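Local coordinates for protein Myo-inositol 2-dehydrogenase (PDB 3CEA) that probably catalyses the NAD-dependent oxidation of myo-inositol at its 2-hydroxyl, as a Rossmann-fold dehydrogenase of the GFO/IDH/MocA family, at residues G129-Y134 with E292-A297. Residues are numbered along the deposited sequence; the frame is centred on the assembly and turned at random.
With NAD (nicotinamide-adenine-dinucleotide), chain E.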
loop_
_atom_site.group_PDB
_atom_site.type_symbol
_atom_site.label_atom_id
_atom_site.label_comp_id
_atom_site.label_asym_id
_atom_site.label_seq_id
_atom_site.Cartn_x
_atom_site.Cartn_y
_atom_site.Cartn_z
ATOM N N GLY A 129 28.003 4.040 16.929
ATOM C CA GLY A 129 26.739 3.315 16.828
ATOM C C GLY A 129 25.732 3.779 15.788
ATOM O O GLY A 129 24.536 3.853 16.074
ATOM N N PHE A 130 26.197 4.084 14.578
ATOM C CA PHE A 130 25.277 4.402 13.482
ATOM C C PHE A 130 24.772 3.115 12.834
ATOM O O PHE A 130 25.272 2.691 11.783
ATOM C CB PHE A 130 25.919 5.331 12.444
ATOM C CG PHE A 130 26.139 6.738 12.932
ATOM C CD1 PHE A 130 25.078 7.499 13.425
ATOM C CD2 PHE A 130 27.405 7.316 12.877
ATOM C CE1 PHE A 130 25.280 8.807 13.871
ATOM C CE2 PHE A 130 27.617 8.624 13.317
ATOM C CZ PHE A 130 26.552 9.370 13.816
HETATM N N MSE A 131 23.777 2.503 13.474
HETATM C CA MSE A 131 23.296 1.174 13.099
HETATM C C MSE A 131 22.536 1.133 11.771
HETATM O O MSE A 131 22.513 0.092 11.107
HETATM C CB MSE A 131 22.448 0.556 14.225
HETATM C CG MSE A 131 21.007 1.057 14.318
HETATM SE SE MSE A 131 20.880 2.928 14.835
HETATM C CE MSE A 131 18.976 3.123 14.718
ATOM N N ARG A 132 21.927 2.256 11.385
ATOM C CA ARG A 132 21.095 2.308 10.175
ATOM C C ARG A 132 21.860 1.932 8.910
ATOM O O ARG A 132 21.263 1.464 7.940
ATOM C CB ARG A 132 20.427 3.676 10.009
ATOM C CG ARG A 132 19.440 4.011 11.117
ATOM C CD ARG A 132 18.600 5.218 10.764
ATOM N NE ARG A 132 17.881 5.730 11.931
ATOM C CZ ARG A 132 17.218 6.882 11.957
ATOM N NH1 ARG A 132 17.176 7.657 10.881
ATOM N NH2 ARG A 132 16.604 7.266 13.067
ATOM N N ARG A 133 23.178 2.125 8.936
ATOM C CA ARG A 133 24.052 1.735 7.828
ATOM C C ARG A 133 24.100 0.215 7.636
ATOM O O ARG A 133 24.423 -0.272 6.550
ATOM C CB ARG A 133 25.469 2.274 8.039
ATOM C CG ARG A 133 25.606 3.781 7.884
ATOM C CD ARG A 133 26.980 4.127 7.328
ATOM N NE ARG A 133 27.309 5.544 7.467
ATOM C CZ ARG A 133 28.384 6.120 6.932
ATOM N NH1 ARG A 133 29.241 5.408 6.208
ATOM N NH2 ARG A 133 28.604 7.416 7.118
ATOM N N TYR A 134 23.779 -0.516 8.702
ATOM C CA TYR A 134 23.750 -1.980 8.693
ATOM C C TYR A 134 22.379 -2.533 8.301
ATOM O O TYR A 134 22.273 -3.689 7.878
ATOM C CB TYR A 134 24.153 -2.528 10.066
ATOM C CG TYR A 134 25.594 -2.260 10.440
ATOM C CD1 TYR A 134 25.970 -1.050 11.030
ATOM C CD2 TYR A 134 26.583 -3.215 10.208
ATOM C CE1 TYR A 134 27.295 -0.800 11.374
ATOM C CE2 TYR A 134 27.908 -2.975 10.548
ATOM C CZ TYR A 134 28.257 -1.768 11.130
ATOM O OH TYR A 134 29.566 -1.528 11.469
ATOM N N GLU A 292 12.670 -2.229 18.060
ATOM C CA GLU A 292 11.978 -3.250 17.274
ATOM C C GLU A 292 12.256 -3.096 15.781
ATOM O O GLU A 292 12.418 -4.090 15.070
ATOM C CB GLU A 292 10.470 -3.221 17.546
ATOM C CG GLU A 292 10.084 -3.739 18.928
ATOM C CD GLU A 292 10.453 -5.202 19.144
ATOM O OE1 GLU A 292 9.757 -6.081 18.593
ATOM O OE2 GLU A 292 11.430 -5.469 19.875
ATOM N N ARG A 293 12.316 -1.847 15.323
ATOM C CA ARG A 293 12.596 -1.522 13.926
ATOM C C ARG A 293 14.009 -1.938 13.511
ATOM O O ARG A 293 14.207 -2.499 12.429
ATOM C CB ARG A 293 12.367 -0.021 13.681
ATOM C CG ARG A 293 12.915 0.548 12.366
ATOM C CD ARG A 293 12.241 -0.037 11.133
ATOM N NE ARG A 293 12.823 0.486 9.901
ATOM C CZ ARG A 293 13.815 -0.090 9.221
ATOM N NH1 ARG A 293 14.357 -1.230 9.641
ATOM N NH2 ARG A 293 14.264 0.478 8.110
ATOM N N PHE A 294 14.980 -1.678 14.382
ATOM C CA PHE A 294 16.385 -1.860 14.038
ATOM C C PHE A 294 17.090 -3.004 14.771
ATOM O O PHE A 294 18.326 -3.074 14.774
ATOM C CB PHE A 294 17.138 -0.539 14.220
ATOM C CG PHE A 294 16.747 0.517 13.226
ATOM C CD1 PHE A 294 17.053 0.366 11.875
ATOM C CD2 PHE A 294 16.070 1.660 13.634
ATOM C CE1 PHE A 294 16.691 1.337 10.945
ATOM C CE2 PHE A 294 15.710 2.641 12.712
ATOM C CZ PHE A 294 16.022 2.475 11.364
ATOM N N ASP A 295 16.303 -3.902 15.365
ATOM C CA ASP A 295 16.826 -5.045 16.125
ATOM C C ASP A 295 17.955 -5.798 15.408
ATOM O O ASP A 295 19.016 -6.026 15.991
ATOM C CB ASP A 295 15.694 -6.009 16.493
ATOM C CG ASP A 295 16.153 -7.125 17.415
ATOM O OD1 ASP A 295 16.442 -6.845 18.602
ATOM O OD2 ASP A 295 16.218 -8.284 16.950
ATOM N N THR A 296 17.720 -6.177 14.150
ATOM C CA THR A 296 18.719 -6.897 13.347
ATOM C C THR A 296 19.970 -6.049 13.091
ATOM O O THR A 296 21.094 -6.540 13.227
ATOM C CB THR A 296 18.129 -7.392 12.004
ATOM O OG1 THR A 296 16.888 -8.066 12.238
ATOM C CG2 THR A 296 19.091 -8.347 11.305
ATOM N N ALA A 297 19.770 -4.779 12.730
ATOM C CA ALA A 297 20.876 -3.844 12.502
ATOM C C ALA A 297 21.754 -3.678 13.743
ATOM O O ALA A 297 22.977 -3.618 13.631
ATOM C CB ALA A 297 20.350 -2.494 12.031
HETATM P PA NAD E . 18.730 5.181 29.409
HETATM O O1A NAD E . 17.500 4.411 29.117
HETATM O O2A NAD E . 18.456 6.345 30.281
HETATM O O5B NAD E . 19.826 4.197 30.058
HETATM C C5B NAD E . 21.012 4.709 30.632
HETATM C C4B NAD E . 21.689 3.626 31.469
HETATM O O4B NAD E . 23.011 4.009 31.807
HETATM C C3B NAD E . 20.954 3.367 32.775
HETATM O O3B NAD E . 20.825 1.975 32.923
HETATM C C2B NAD E . 21.858 3.934 33.852
HETATM O O2B NAD E . 21.834 3.169 35.036
HETATM C C1B NAD E . 23.231 3.903 33.201
HETATM N N9A NAD E . 24.086 5.007 33.679
HETATM C C8A NAD E . 23.779 6.346 33.694
HETATM N N7A NAD E . 24.830 7.029 34.201
HETATM C C5A NAD E . 25.803 6.144 34.516
HETATM C C6A NAD E . 27.070 6.306 35.065
HETATM N N6A NAD E . 27.599 7.522 35.143
HETATM N N1A NAD E . 27.863 5.192 35.280
HETATM C C2A NAD E . 27.399 3.928 34.952
HETATM N N3A NAD E . 26.136 3.775 34.407
HETATM C C4A NAD E . 25.350 4.866 34.193
HETATM O O3 NAD E . 19.417 5.679 28.039
HETATM P PN NAD E . 19.313 4.828 26.675
HETATM O O1N NAD E . 19.480 3.387 26.982
HETATM O O2N NAD E . 18.121 5.312 25.950
HETATM O O5D NAD E . 20.579 5.314 25.811
HETATM C C5D NAD E . 21.888 5.388 26.325
HETATM C C4D NAD E . 22.800 5.881 25.205
HETATM O O4D NAD E . 22.477 5.227 23.990
HETATM C C3D NAD E . 22.657 7.377 24.973
HETATM O O3D NAD E . 23.939 7.961 24.943
HETATM C C2D NAD E . 21.979 7.495 23.622
HETATM O O2D NAD E . 22.489 8.566 22.865
HETATM C C1D NAD E . 22.262 6.160 22.947
HETATM N N1N NAD E . 21.146 5.739 22.075
HETATM C C2N NAD E . 21.419 5.376 20.780
HETATM C C3N NAD E . 20.388 4.974 19.925
HETATM C C7N NAD E . 20.689 4.410 18.565
HETATM O O7N NAD E . 19.672 4.433 17.592
HETATM N N7N NAD E . 21.898 3.903 18.304
HETATM C C4N NAD E . 19.078 4.947 20.397
HETATM C C5N NAD E . 18.808 5.318 21.712
HETATM C C6N NAD E . 19.855 5.713 22.545
#
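Phe294 lays one face of its ring against two neighbours from 129-134, the methyl end of selenomethionine Met131 and the aliphatic stem of Arg132. The Met131 chain bends at CG, chi2 -67°, then runs straight to CE, which comes down over the CG–CD2 side of the ring, 3.4 Å from Phe294 CD2. Met131 SE stands farther off, 5.4 Å from the centroid of the Phe294 ring but still above the face, a distant Met-aromatic contact.

Arg132 covers the far end of the same face. Its CG sits 4.1 Å from the centroid of the Phe294 ring in a CH-pi contact, and the extended chain carries NE past CZ, with the guanidinium only 9° from parallel to the ring. NE is buried here without a polar partner, whereas NH1 reaches Asp190 in a salt bridge. On the ring's other face lies Arg293 CG, offset toward the rim.

Ala297 fills the other half of the contact. Its CB presses against Met131 O at 3.5 Å and lies 4.3 Å from Tyr134 CB. That same Met131 carbonyl accepts the Tyr134 amide, 2.8 Å from O to N, closing the turn, while the Tyr134 ring leads off toward Asp304, which its hydroxyl hydrogen-bonds.

Met131 CE also lies 3.2 Å from O7N of the NAD carboxamide, so this largely apolar packing borders the nicotinamide. It joins the loop after Rossmann strand 126-127 to the junction of helices 290-293 and 295-311, where Phe294 is N-cap. Behind Met131, which with Gly129 lines the GFO/IDH/MocA NAD pocket, the rest forms a second layer.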